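Long-range contacts in transcriptional activator of comK gene (Bacillus halodurans, PDB 2HQB), which probably activates expression of the competence gene comK and, as a membrane lipoprotein of the BMP family, is likely to bind a small ligand between two lobes: residues L30-N35 with L233-A238; H106-A111 with N250-F255; G113-M118 with D279-Y284; D205-Y210 with S220-S225; V227-D232 with V259-E264. One frame throughout, in Å; residues are numbered along the deposited sequence.

Contact 1: L30-N35 with L233-A238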
# COMPACT_ATOMS: atom_id res chain seq x y z
N LEU A 30 3.08 12.77 -11.21
CA LEU A 30 4.06 13.85 -11.24
C LEU A 30 5.46 13.35 -11.56
O LEU A 30 6.19 14.01 -12.28
CB LEU A 30 4.07 14.60 -9.92
CG LEU A 30 2.92 15.62 -9.91
CD1 LEU A 30 2.84 16.40 -8.59
CD2 LEU A 30 3.16 16.56 -11.05
N ASN A 31 5.86 12.20 -11.04
CA ASN A 31 7.19 11.69 -11.30
C ASN A 31 7.26 11.07 -12.69
O ASN A 31 8.32 11.06 -13.32
CB ASN A 31 7.60 10.64 -10.25
CG ASN A 31 7.60 11.20 -8.85
OD1 ASN A 31 7.97 12.36 -8.63
ND2 ASN A 31 7.19 10.38 -7.87
N ILE A 32 6.13 10.55 -13.17
CA ILE A 32 6.07 9.98 -14.51
C ILE A 32 6.50 11.12 -15.44
O ILE A 32 7.47 10.98 -16.17
CB ILE A 32 4.62 9.47 -14.84
CG1 ILE A 32 4.46 8.01 -14.39
CG2 ILE A 32 4.31 9.65 -16.31
CD1 ILE A 32 3.07 7.46 -14.64
N HIS A 33 5.79 12.25 -15.40
CA HIS A 33 6.13 13.40 -16.23
C HIS A 33 7.51 13.96 -15.91
O HIS A 33 8.14 14.65 -16.71
CB HIS A 33 5.11 14.51 -16.00
CG HIS A 33 5.59 15.88 -16.40
ND1 HIS A 33 5.61 16.32 -17.71
CD2 HIS A 33 6.09 16.90 -15.65
CE1 HIS A 33 6.08 17.55 -17.75
NE2 HIS A 33 6.38 17.93 -16.52
N SER A 34 7.98 13.68 -14.72
CA SER A 34 9.28 14.19 -14.32
C SER A 34 10.45 13.28 -14.67
O SER A 34 11.35 13.70 -15.37
CB SER A 34 9.26 14.50 -12.82
OG SER A 34 10.56 14.52 -12.29
N ASN A 35 10.43 12.03 -14.21
CA ASN A 35 11.51 11.07 -14.47
C ASN A 35 11.55 10.46 -15.90
O ASN A 35 12.56 9.92 -16.34
CB ASN A 35 11.49 9.98 -13.39
CG ASN A 35 11.80 10.55 -11.99
OD1 ASN A 35 12.77 11.29 -11.82
ND2 ASN A 35 10.98 10.19 -10.99
N LEU A 233 5.99 2.55 -8.35
CA LEU A 233 5.36 1.62 -9.24
C LEU A 233 4.79 2.34 -10.48
O LEU A 233 4.88 1.80 -11.59
CB LEU A 233 4.25 0.87 -8.52
CG LEU A 233 3.86 -0.35 -9.33
CD1 LEU A 233 5.09 -1.22 -9.43
CD2 LEU A 233 2.71 -1.10 -8.69
N TYR A 234 4.22 3.53 -10.30
CA TYR A 234 3.65 4.25 -11.45
C TYR A 234 4.73 4.52 -12.46
O TYR A 234 4.58 4.21 -13.62
CB TYR A 234 3.04 5.59 -11.05
CG TYR A 234 1.56 5.53 -10.77
CD1 TYR A 234 1.09 4.94 -9.61
CD2 TYR A 234 0.63 6.07 -11.65
CE1 TYR A 234 -0.26 4.90 -9.33
CE2 TYR A 234 -0.72 6.04 -11.37
CZ TYR A 234 -1.16 5.45 -10.20
OH TYR A 234 -2.50 5.38 -9.89
N VAL A 235 5.82 5.13 -12.01
CA VAL A 235 6.92 5.43 -12.89
C VAL A 235 7.39 4.10 -13.50
O VAL A 235 7.43 3.97 -14.72
CB VAL A 235 8.04 6.15 -12.08
CG1 VAL A 235 9.29 6.32 -12.91
CG2 VAL A 235 7.52 7.51 -11.62
N LEU A 236 7.69 3.12 -12.68
CA LEU A 236 8.14 1.83 -13.17
C LEU A 236 7.29 1.30 -14.33
O LEU A 236 7.81 0.98 -15.41
CB LEU A 236 8.13 0.80 -12.03
CG LEU A 236 8.32 -0.69 -12.33
CD1 LEU A 236 9.62 -0.88 -13.13
CD2 LEU A 236 8.40 -1.47 -11.04
N VAL A 237 5.99 1.21 -14.10
CA VAL A 237 5.05 0.70 -15.09
C VAL A 237 4.95 1.58 -16.33
O VAL A 237 4.65 1.09 -17.40
CB VAL A 237 3.65 0.52 -14.43
CG1 VAL A 237 2.59 0.24 -15.47
CG2 VAL A 237 3.72 -0.62 -13.39
N ALA A 238 5.20 2.87 -16.20
CA ALA A 238 5.14 3.80 -17.34
C ALA A 238 6.43 3.73 -18.18
O ALA A 238 6.49 4.20 -19.34
CB ALA A 238 4.93 5.23 -16.82
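I32 carries CG1 beside its backbone N and anti to its carbonyl carbon (chi1 -89°), and CD1 continues the chain fully extended (chi2 178°), which delivers the methyl end of the side chain to helix 233-238. There it lies 3.6 Å from A238 CB. The same I32 CD1 sits 4.0 Å from Y234 CB and touches the edge of the tyrosine ring, near its plane. It also rests 3.7 Å from the backbone Y234 O, so a single methyl packs against parts of two successive turns. No hydrogen bond spans the two segments. V235 answers from the other helix: its CG2, beside the backbone N, lies 3.4 Å from N31 CB and comes within 3.7 Å of I32 N. The second methyl, V235 CG1, stands at the looser distance of 4.3 Å from N35 CB, on the more exposed side of the contact.

The axes of segments 30-35 and 233-238 approach to 8.6 Å and cross at -49°, with I32 and V235 as the nearest residues. These are neighbouring helices on one face of the parallel sheet of the N-terminal lobe, a Rossmann-like alpha/beta domain of the periplasmic-binding-protein kind. Helix 23-35 sits in the beta-alpha-beta unit between strands 7-11 and 39-43. I32 reaches V8 on the sheet, and the Y234 ring meets the rings of F68 and F93 beneath the helices.

Contact 2: H106-A111 with N250-F255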
# COMPACT_ATOMS: atom_id res chain seq x y z
N HIS A 106 -0.97 -4.94 -8.35
CA HIS A 106 -1.26 -5.36 -6.98
C HIS A 106 -0.01 -5.39 -6.10
O HIS A 106 1.07 -5.81 -6.54
CB HIS A 106 -1.86 -6.75 -6.97
CG HIS A 106 -3.05 -6.90 -7.84
ND1 HIS A 106 -4.34 -6.81 -7.36
CD2 HIS A 106 -3.16 -7.16 -9.16
CE1 HIS A 106 -5.18 -7.01 -8.35
NE2 HIS A 106 -4.50 -7.23 -9.45
N PHE A 107 -0.13 -4.92 -4.86
CA PHE A 107 0.98 -4.95 -3.95
C PHE A 107 0.81 -6.19 -3.10
O PHE A 107 -0.30 -6.52 -2.67
CB PHE A 107 1.03 -3.73 -3.05
CG PHE A 107 1.67 -2.56 -3.70
CD1 PHE A 107 0.90 -1.56 -4.28
CD2 PHE A 107 3.04 -2.46 -3.74
CE1 PHE A 107 1.50 -0.46 -4.91
CE2 PHE A 107 3.66 -1.37 -4.36
CZ PHE A 107 2.88 -0.36 -4.95
N GLU A 108 1.92 -6.88 -2.90
CA GLU A 108 1.93 -8.09 -2.13
C GLU A 108 1.97 -7.67 -0.66
O GLU A 108 2.88 -6.96 -0.25
CB GLU A 108 3.14 -8.92 -2.55
CG GLU A 108 2.85 -10.41 -2.60
CD GLU A 108 1.72 -10.75 -3.55
OE1 GLU A 108 1.90 -10.54 -4.77
OE2 GLU A 108 0.66 -11.23 -3.08
N GLY A 109 0.99 -8.11 0.11
CA GLY A 109 0.92 -7.71 1.51
C GLY A 109 1.48 -8.54 2.66
O GLY A 109 1.98 -7.98 3.63
N TYR A 110 1.39 -9.87 2.58
CA TYR A 110 1.89 -10.73 3.65
C TYR A 110 3.31 -10.41 4.11
O TYR A 110 3.53 -10.16 5.30
CB TYR A 110 1.82 -12.19 3.21
CG TYR A 110 2.16 -13.19 4.29
CD1 TYR A 110 1.21 -13.63 5.22
CD2 TYR A 110 3.46 -13.69 4.40
CE1 TYR A 110 1.56 -14.54 6.24
CE2 TYR A 110 3.82 -14.58 5.40
CZ TYR A 110 2.88 -14.99 6.31
OH TYR A 110 3.31 -15.79 7.33
N ALA A 111 4.28 -10.41 3.19
CA ALA A 111 5.68 -10.13 3.55
C ALA A 111 5.85 -8.94 4.45
O ALA A 111 6.25 -9.06 5.62
CB ALA A 111 6.51 -9.92 2.30
N ASN A 250 -3.02 -9.28 -14.74
CA ASN A 250 -2.72 -8.94 -13.37
C ASN A 250 -1.29 -9.17 -12.91
O ASN A 250 -0.83 -10.30 -12.84
CB ASN A 250 -3.68 -9.69 -12.47
CG ASN A 250 -5.06 -9.84 -13.10
OD1 ASN A 250 -5.65 -8.86 -13.58
ND2 ASN A 250 -5.57 -11.05 -13.10
N LEU A 251 -0.60 -8.09 -12.57
CA LEU A 251 0.77 -8.17 -12.12
C LEU A 251 0.87 -7.99 -10.60
O LEU A 251 0.16 -7.19 -10.03
CB LEU A 251 1.59 -7.11 -12.83
CG LEU A 251 1.33 -7.03 -14.34
CD1 LEU A 251 2.52 -6.34 -15.01
CD2 LEU A 251 1.11 -8.41 -14.95
N TYR A 252 1.77 -8.74 -9.95
CA TYR A 252 1.93 -8.63 -8.50
C TYR A 252 3.31 -8.17 -8.07
O TYR A 252 4.30 -8.72 -8.54
CB TYR A 252 1.61 -9.96 -7.84
CG TYR A 252 0.14 -10.25 -7.86
CD1 TYR A 252 -0.48 -10.73 -9.03
CD2 TYR A 252 -0.65 -9.96 -6.75
CE1 TYR A 252 -1.88 -10.89 -9.08
CE2 TYR A 252 -2.04 -10.11 -6.79
CZ TYR A 252 -2.66 -10.58 -7.96
OH TYR A 252 -4.04 -10.68 -7.99
N TYR A 253 3.37 -7.18 -7.18
CA TYR A 253 4.65 -6.64 -6.72
C TYR A 253 4.89 -6.80 -5.23
O TYR A 253 3.96 -6.70 -4.43
CB TYR A 253 4.73 -5.18 -7.14
CG TYR A 253 4.52 -4.99 -8.62
CD1 TYR A 253 3.27 -5.18 -9.20
CD2 TYR A 253 5.57 -4.65 -9.44
CE1 TYR A 253 3.09 -5.04 -10.57
CE2 TYR A 253 5.40 -4.50 -10.80
CZ TYR A 253 4.16 -4.69 -11.36
OH TYR A 253 4.04 -4.55 -12.72
N ASP A 254 6.15 -7.03 -4.85
CA ASP A 254 6.49 -7.26 -3.44
C ASP A 254 7.89 -6.78 -3.17
O ASP A 254 8.43 -6.00 -3.94
CB ASP A 254 6.40 -8.76 -3.15
CG ASP A 254 6.21 -9.07 -1.69
OD1 ASP A 254 6.37 -8.16 -0.85
OD2 ASP A 254 5.89 -10.24 -1.38
N PHE A 255 8.50 -7.25 -2.08
CA PHE A 255 9.87 -6.84 -1.74
C PHE A 255 10.89 -7.11 -2.83
O PHE A 255 11.84 -6.36 -3.00
CB PHE A 255 10.35 -7.53 -0.48
CG PHE A 255 9.97 -6.82 0.80
CD1 PHE A 255 8.85 -7.23 1.53
CD2 PHE A 255 10.79 -5.84 1.33
CE1 PHE A 255 8.58 -6.68 2.78
CE2 PHE A 255 10.51 -5.29 2.59
CZ PHE A 255 9.41 -5.72 3.31
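H106 O is gripped from several directions by the neighbouring strand: Y253 N gives it a hydrogen bond of 2.8 Å, nearly straight at 164°, Y252 CA adds a CA-H...O contact, and the Y253 ring turns its edge to it. Strands 102-107 and 249-253 run parallel here at the edge of the N-terminal lobe's Rossmann-like sheet, 249-253 being its outermost strand, and pair H106 with Y252 and F107 with Y253. The ladder continues with E108 N to Y253 O at 2.6 Å, and starts with a weak bond from H106 N to L251 O.

On the face shared by H106 and Y252 the two rings form an offset stack, centroids 4.4 Å apart and planes only 9° from parallel. Y252 OH lies over the imidazole, 3.7 Å above its plane. H106 NE2 is held by S104 OG, which limits the turning of the ring. The E108 side chain crosses Y252 obliquely, E108 OE1 nearest Y252 CB, with carboxylate and ring planes 30° apart.

Beyond the sheet both segments leave for the second lobe, two of the three crossovers usual in type I binding proteins. D254 is buried there: OD2 is hydrogen-bonded to Y284 OH, and OD1 receives a weak bond from F255 N. Past it, A111 CB meets the edge of the F255 ring, 3.6 Å from F255 CD1.

Contact 3: G113-M118 with D279-Y284; sequences GYFGGM and DAISTY
Segments 113-118 and 279-284 are helical and nearly antiparallel, their directions 162° apart, with F115 and I281 nearest across an axis separation of 10.8 Å. That is a wide spacing, and the F115 ring bridges it. A chi1 of -58° sets CG beside the backbone N, and the ring reaches A280, I281 and Y284. I281 CG1 sits over its centre in a CH-pi contact, 3.5 Å from the centroid, while Y114 CD2 of the same helix as F115 lies against the rim of the opposite face. F115 CZ is 3.7 Å from Y284 CB, and the two rings make an offset edge-to-face pair, the edge of F115 toward the face of Y284, planes 70° apart. A280 CB approaches F115 CE1 obliquely at 3.6 Å; the selenomethionine M118 adds a looser touch, its CE 4.3 Å from A280 CB.

Replacing F115 by an alanine is likely to open a gap between the helices and leave I281 CG1 and Y284 without the ring they pack on. Both helices belong to the C-terminal lobe, where 271-286 is the last helix of the chain. No hydrogen bond links the two segments, which implies that dispersion and the burial of apolar surface hold them together.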
# COMPACT_ATOMS: atom_id res chain seq x y z
N GLY A 113 3.96 -7.29 6.18
CA GLY A 113 3.30 -7.37 7.47
C GLY A 113 4.08 -8.22 8.45
O GLY A 113 4.15 -7.93 9.64
N TYR A 114 4.68 -9.27 7.91
CA TYR A 114 5.45 -10.19 8.70
C TYR A 114 6.61 -9.43 9.32
O TYR A 114 6.68 -9.26 10.54
CB TYR A 114 5.93 -11.29 7.77
CG TYR A 114 6.49 -12.50 8.46
CD1 TYR A 114 5.66 -13.49 9.00
CD2 TYR A 114 7.87 -12.68 8.55
CE1 TYR A 114 6.18 -14.62 9.60
CE2 TYR A 114 8.40 -13.80 9.15
CZ TYR A 114 7.56 -14.76 9.66
OH TYR A 114 8.14 -15.88 10.20
N PHE A 115 7.53 -8.96 8.48
CA PHE A 115 8.68 -8.21 8.96
C PHE A 115 8.32 -7.07 9.89
O PHE A 115 9.06 -6.78 10.83
CB PHE A 115 9.47 -7.67 7.77
CG PHE A 115 9.92 -8.72 6.84
CD1 PHE A 115 10.75 -9.73 7.29
CD2 PHE A 115 9.43 -8.78 5.55
CE1 PHE A 115 11.08 -10.78 6.49
CE2 PHE A 115 9.76 -9.83 4.73
CZ PHE A 115 10.59 -10.84 5.20
N GLY A 116 7.19 -6.41 9.60
CA GLY A 116 6.72 -5.32 10.43
C GLY A 116 6.34 -5.88 11.78
O GLY A 116 6.62 -5.28 12.83
N GLY A 117 5.68 -7.03 11.76
CA GLY A 117 5.29 -7.70 12.99
C GLY A 117 6.50 -8.16 13.81
O GLY A 117 6.41 -8.27 15.04
N MSE A 118 7.63 -8.45 13.16
CA MSE A 118 8.79 -8.85 13.97
C MSE A 118 9.21 -7.66 14.83
O MSE A 118 9.34 -7.78 16.06
CB MSE A 118 9.97 -9.30 13.11
CG MSE A 118 9.88 -10.72 12.55
SE MSE A 118 11.15 -11.01 11.04
CE MSE A 118 12.85 -10.81 11.98
N ASP A 279 18.08 -8.54 7.42
CA ASP A 279 18.61 -9.79 6.89
C ASP A 279 17.50 -10.75 6.46
O ASP A 279 17.61 -11.41 5.42
CB ASP A 279 19.53 -10.47 7.91
CG ASP A 279 20.82 -9.70 8.13
OD1 ASP A 279 21.16 -8.88 7.24
OD2 ASP A 279 21.49 -9.91 9.17
N ALA A 280 16.43 -10.82 7.25
CA ALA A 280 15.30 -11.69 6.91
C ALA A 280 14.73 -11.22 5.58
O ALA A 280 14.38 -12.04 4.71
CB ALA A 280 14.24 -11.62 7.99
N ILE A 281 14.63 -9.91 5.41
CA ILE A 281 14.10 -9.34 4.19
C ILE A 281 14.96 -9.73 2.99
O ILE A 281 14.46 -10.26 1.98
CB ILE A 281 13.96 -7.79 4.34
CG1 ILE A 281 12.77 -7.50 5.27
CG2 ILE A 281 13.69 -7.11 2.99
CD1 ILE A 281 12.84 -6.19 5.95
N SER A 282 16.26 -9.49 3.11
CA SER A 282 17.20 -9.82 2.03
C SER A 282 17.09 -11.30 1.70
O SER A 282 17.12 -11.69 0.52
CB SER A 282 18.61 -9.47 2.46
OG SER A 282 18.74 -9.67 3.85
N THR A 283 16.96 -12.11 2.74
CA THR A 283 16.83 -13.54 2.56
C THR A 283 15.59 -13.81 1.72
O THR A 283 15.68 -14.42 0.64
CB THR A 283 16.69 -14.26 3.90
OG1 THR A 283 17.95 -14.23 4.57
CG2 THR A 283 16.20 -15.71 3.69
N TYR A 284 14.45 -13.32 2.21
CA TYR A 284 13.16 -13.46 1.53
C TYR A 284 13.23 -12.90 0.11
O TYR A 284 12.61 -13.43 -0.81
CB TYR A 284 12.06 -12.75 2.34
CG TYR A 284 10.72 -12.72 1.64
CD1 TYR A 284 9.79 -13.76 1.79
CD2 TYR A 284 10.41 -11.68 0.75
CE1 TYR A 284 8.59 -13.77 1.04
CE2 TYR A 284 9.22 -11.68 0.01
CZ TYR A 284 8.32 -12.72 0.15
OH TYR A 284 7.17 -12.69 -0.62

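Contact 4: D205-Y210 with S220-S225; sequences DFAIGY and STILTS
The F206 ring takes L223 CD2 over one face: the methyl is 3.5 Å from the centroid, 21° off the normal and displaced toward the rim, a CH-pi contact in which the two side chains meet at about a right angle. S220 O approaches the ring obliquely, 3.7 Å from F206 CE2. CG of F206 and CG of L223 each lie anti to their own carbonyl carbon, which brings L223 CD2 over the ring. I208 comes up next to L223, with I208 CD1 3.9 Å from L223 CB. On the other face of the sheet A207 CB meets I222 CD1 at 4.2 Å, under I200 of helix 193-203.

The backbones pair in parallel. A207 N donates to T221 O over 2.8 Å in an almost linear bond (176°), and A207 O accepts from L223 N at 3.1 Å. Farther along, G209 N bonds to T224 O, though the modelled length is too short to be trusted. From A207-I222 to G209-S225 one strand advances two residues and the other three; this slip of one residue is consistent with a beta bulge near L223, whose backbone is helical. The L223 carbonyl is met by T224 OG1. S225 OG is bonded to D213 O.

Parallel strands backed by helices on both faces are typical of the Rossmann-like lobes of type I periplasmic binding proteins; this pair belongs to the C-terminal lobe, and the short connection between its strands contains no helix.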
# COMPACT_ATOMS: atom_id res chain seq x y z
N ASP A 205 2.28 4.76 23.37
CA ASP A 205 2.56 3.42 22.89
C ASP A 205 3.32 3.50 21.55
O ASP A 205 3.61 4.59 21.04
CB ASP A 205 1.24 2.63 22.76
CG ASP A 205 0.78 2.03 24.10
OD1 ASP A 205 1.58 1.29 24.71
OD2 ASP A 205 -0.37 2.28 24.55
N PHE A 206 3.67 2.34 20.99
CA PHE A 206 4.39 2.24 19.71
C PHE A 206 3.48 1.83 18.55
O PHE A 206 2.56 1.04 18.71
CB PHE A 206 5.52 1.22 19.82
CG PHE A 206 6.69 1.70 20.61
CD1 PHE A 206 7.49 0.81 21.31
CD2 PHE A 206 7.03 3.05 20.61
CE1 PHE A 206 8.61 1.25 22.00
CE2 PHE A 206 8.15 3.50 21.30
CZ PHE A 206 8.94 2.59 22.00
N ALA A 207 3.73 2.37 17.37
CA ALA A 207 2.91 1.97 16.24
C ALA A 207 3.79 1.55 15.07
O ALA A 207 5.00 1.76 15.09
CB ALA A 207 2.00 3.09 15.84
N ILE A 208 3.17 0.91 14.07
CA ILE A 208 3.86 0.54 12.83
C ILE A 208 3.19 1.33 11.69
O ILE A 208 1.96 1.29 11.54
CB ILE A 208 3.73 -0.98 12.47
CG1 ILE A 208 4.40 -1.85 13.54
CG2 ILE A 208 4.42 -1.25 11.14
CD1 ILE A 208 5.84 -1.54 13.76
N GLY A 209 3.98 2.07 10.92
CA GLY A 209 3.44 2.84 9.81
C GLY A 209 2.75 2.00 8.73
O GLY A 209 3.10 0.84 8.48
N TYR A 210 1.78 2.61 8.05
CA TYR A 210 1.03 1.92 7.01
C TYR A 210 1.09 2.59 5.63
O TYR A 210 0.70 3.75 5.50
CB TYR A 210 -0.44 1.79 7.42
CG TYR A 210 -1.19 0.82 6.56
CD1 TYR A 210 -0.85 -0.55 6.57
CD2 TYR A 210 -2.24 1.24 5.73
CE1 TYR A 210 -1.52 -1.47 5.78
CE2 TYR A 210 -2.93 0.32 4.92
CZ TYR A 210 -2.56 -1.05 4.96
OH TYR A 210 -3.19 -1.99 4.16
N SER A 220 9.44 8.75 16.46
CA SER A 220 9.97 7.91 17.53
C SER A 220 8.85 7.01 18.09
O SER A 220 9.12 6.13 18.90
CB SER A 220 10.58 8.73 18.67
OG SER A 220 9.70 8.78 19.78
N THR A 221 7.61 7.25 17.68
CA THR A 221 6.46 6.42 18.07
C THR A 221 6.32 5.37 16.96
O THR A 221 5.82 4.26 17.16
CB THR A 221 5.17 7.22 18.07
OG1 THR A 221 5.09 7.98 19.26
CG2 THR A 221 3.98 6.32 17.97
N ILE A 222 6.78 5.77 15.78
CA ILE A 222 6.73 4.94 14.59
C ILE A 222 7.99 4.10 14.54
O ILE A 222 9.01 4.55 14.03
CB ILE A 222 6.60 5.83 13.34
CG1 ILE A 222 5.35 6.71 13.50
CG2 ILE A 222 6.45 5.01 12.10
CD1 ILE A 222 4.03 5.95 13.59
N LEU A 223 7.91 2.90 15.10
CA LEU A 223 9.00 1.94 15.14
C LEU A 223 9.50 1.74 13.73
O LEU A 223 10.70 1.75 13.46
CB LEU A 223 8.47 0.61 15.67
CG LEU A 223 7.68 0.77 16.97
CD1 LEU A 223 7.09 -0.56 17.41
CD2 LEU A 223 8.60 1.35 18.04
N THR A 224 8.53 1.54 12.84
CA THR A 224 8.78 1.35 11.42
C THR A 224 7.46 1.44 10.65
O THR A 224 6.39 1.55 11.25
CB THR A 224 9.50 0.00 11.16
OG1 THR A 224 10.88 0.20 11.42
CG2 THR A 224 9.36 -0.50 9.72
N SER A 225 7.55 1.38 9.33
CA SER A 225 6.38 1.46 8.50
C SER A 225 6.44 0.41 7.40
O SER A 225 7.51 0.14 6.85
CB SER A 225 6.32 2.87 7.91
OG SER A 225 7.12 3.75 8.68

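Contact 5: V227-D232 with V259-E264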
# COMPACT_ATOMS: atom_id res chain seq x y z
N VAL A 227 5.91 0.08 4.04
CA VAL A 227 5.77 0.94 2.87
C VAL A 227 5.51 0.30 1.50
O VAL A 227 6.14 -0.69 1.14
CB VAL A 227 7.02 1.81 2.76
CG1 VAL A 227 6.84 2.89 1.71
CG2 VAL A 227 7.34 2.39 4.11
N GLN A 228 4.57 0.88 0.75
CA GLN A 228 4.25 0.43 -0.59
C GLN A 228 4.51 1.64 -1.49
O GLN A 228 3.85 2.66 -1.36
CB GLN A 228 2.79 -0.03 -0.68
CG GLN A 228 2.52 -1.22 0.23
CD GLN A 228 1.16 -1.84 0.01
OE1 GLN A 228 0.18 -1.14 -0.18
NE2 GLN A 228 1.09 -3.17 0.06
N HIS A 229 5.47 1.52 -2.41
CA HIS A 229 5.82 2.66 -3.25
C HIS A 229 5.03 2.82 -4.50
O HIS A 229 5.50 2.48 -5.59
CB HIS A 229 7.30 2.61 -3.59
CG HIS A 229 8.18 2.47 -2.39
ND1 HIS A 229 8.58 3.54 -1.62
CD2 HIS A 229 8.68 1.37 -1.78
CE1 HIS A 229 9.29 3.11 -0.59
NE2 HIS A 229 9.37 1.79 -0.67
N VAL A 230 3.83 3.38 -4.34
CA VAL A 230 2.92 3.64 -5.45
C VAL A 230 3.53 4.59 -6.47
O VAL A 230 3.41 4.36 -7.68
CB VAL A 230 1.61 4.26 -4.93
CG1 VAL A 230 0.68 4.51 -6.08
CG2 VAL A 230 0.94 3.31 -3.93
N ASP A 231 4.18 5.65 -6.00
CA ASP A 231 4.77 6.62 -6.91
C ASP A 231 5.80 5.91 -7.77
O ASP A 231 5.88 6.13 -8.99
CB ASP A 231 5.38 7.81 -6.15
CG ASP A 231 6.25 7.38 -4.95
OD1 ASP A 231 6.28 6.19 -4.57
OD2 ASP A 231 6.90 8.29 -4.38
N ASP A 232 6.58 5.05 -7.13
CA ASP A 232 7.59 4.28 -7.83
C ASP A 232 6.98 3.29 -8.80
O ASP A 232 7.40 3.19 -9.95
CB ASP A 232 8.44 3.52 -6.84
CG ASP A 232 9.36 4.43 -6.13
OD1 ASP A 232 9.22 5.65 -6.36
OD2 ASP A 232 10.19 3.93 -5.35
N VAL A 259 9.35 -2.30 -4.83
CA VAL A 259 8.37 -1.27 -4.59
C VAL A 259 7.62 -1.55 -3.31
O VAL A 259 6.49 -1.08 -3.10
CB VAL A 259 7.42 -1.16 -5.77
CG1 VAL A 259 8.19 -0.76 -6.98
CG2 VAL A 259 6.72 -2.46 -6.00
N VAL A 260 8.27 -2.33 -2.45
CA VAL A 260 7.71 -2.65 -1.14
C VAL A 260 8.88 -2.70 -0.19
O VAL A 260 9.91 -3.30 -0.50
CB VAL A 260 7.02 -3.99 -1.08
CG1 VAL A 260 6.74 -4.36 0.35
CG2 VAL A 260 5.73 -3.93 -1.85
N SER A 261 8.73 -2.08 0.97
CA SER A 261 9.81 -2.06 1.93
C SER A 261 9.38 -1.80 3.38
O SER A 261 8.20 -1.91 3.73
CB SER A 261 10.78 -0.97 1.51
OG SER A 261 10.10 0.27 1.42
N LEU A 262 10.36 -1.47 4.21
CA LEU A 262 10.12 -1.12 5.59
C LEU A 262 10.60 0.32 5.72
O LEU A 262 11.51 0.73 5.02
CB LEU A 262 10.91 -2.00 6.55
CG LEU A 262 10.35 -3.37 6.92
CD1 LEU A 262 10.97 -3.77 8.22
CD2 LEU A 262 8.86 -3.32 7.10
N GLY A 263 9.97 1.07 6.63
CA GLY A 263 10.34 2.45 6.82
C GLY A 263 11.53 2.64 7.74
O GLY A 263 11.92 1.71 8.46
N GLU A 264 12.09 3.85 7.75
CA GLU A 264 13.24 4.09 8.58
C GLU A 264 12.89 3.73 9.99
O GLU A 264 11.89 4.20 10.53
CB GLU A 264 13.70 5.55 8.50
CG GLU A 264 12.90 6.56 9.29
CD GLU A 264 13.56 7.93 9.29
OE1 GLU A 264 13.80 8.49 8.19
OE2 GLU A 264 13.83 8.46 10.40
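Backbone bonds come first: V227 and S261 form an antiparallel hydrogen-bonded pair, with S261 N to V227 O at 2.9 Å (166°) and a weak return bond from V227 N to S261 O. Q228 and V260 follow as a non-hydrogen-bonded pair. One step on, H229 N donates to V259 O at 2.9 Å.

One side-chain hydrogen bond reinforces the ladder. H229 NE2 and S261 OG are 2.7 Å apart, and either could be the donor. The torsions bring them together: H229 CG lies beside its backbone N (chi1 -52°), while S261 OG occupies the position between N and carbonyl carbon (chi1 57°). The imidazole thus runs back along the strand, V227 CG1 against one face and the V259-V260 peptide at its edge. A leucine in place of H229 would probably leave S261 OG without this partner and the serine free to turn.

Strand 222-228 comes from the C-terminal lobe and leads into helix 230-240 of the other lobe, H229 being its N-cap residue and the centre of an inverse gamma turn. This is a crossover between lobes, as in type I periplasmic binding proteins, and the returning segment 259-264 runs beside it. F107 of a third crossover touches Q228, V259 and V260.

Van der Waals contacts are few: V227 CG2 lies 3.9 Å from G263 N, and in the first turn of the helix D232 CB is 4.3 Å from V259 CG1.

In the fold
From the N terminus, helix 23-35 opens contact 1, which closes only at helix 230-240 and joins two helices of the N-terminal lobe. Strand 102-107 opens contact 2, closed at strand 249-253; the next helix, 110-122, opens contact 3. Contact 4 is a short loop closed within the C-terminal lobe's sheet, nested inside contacts 1, 2 and 3. Contact 5 opens later on the same strand 222-228, in series with contact 4, closes at strand 260-262, crosses contacts 1 and 2 and nests inside contact 3. Contacts 1, 2 and 3 cross one another. Contacts 2 and 5 touch between the lobes, about 11 Å between centres; contact 3 closes last, on the final helix.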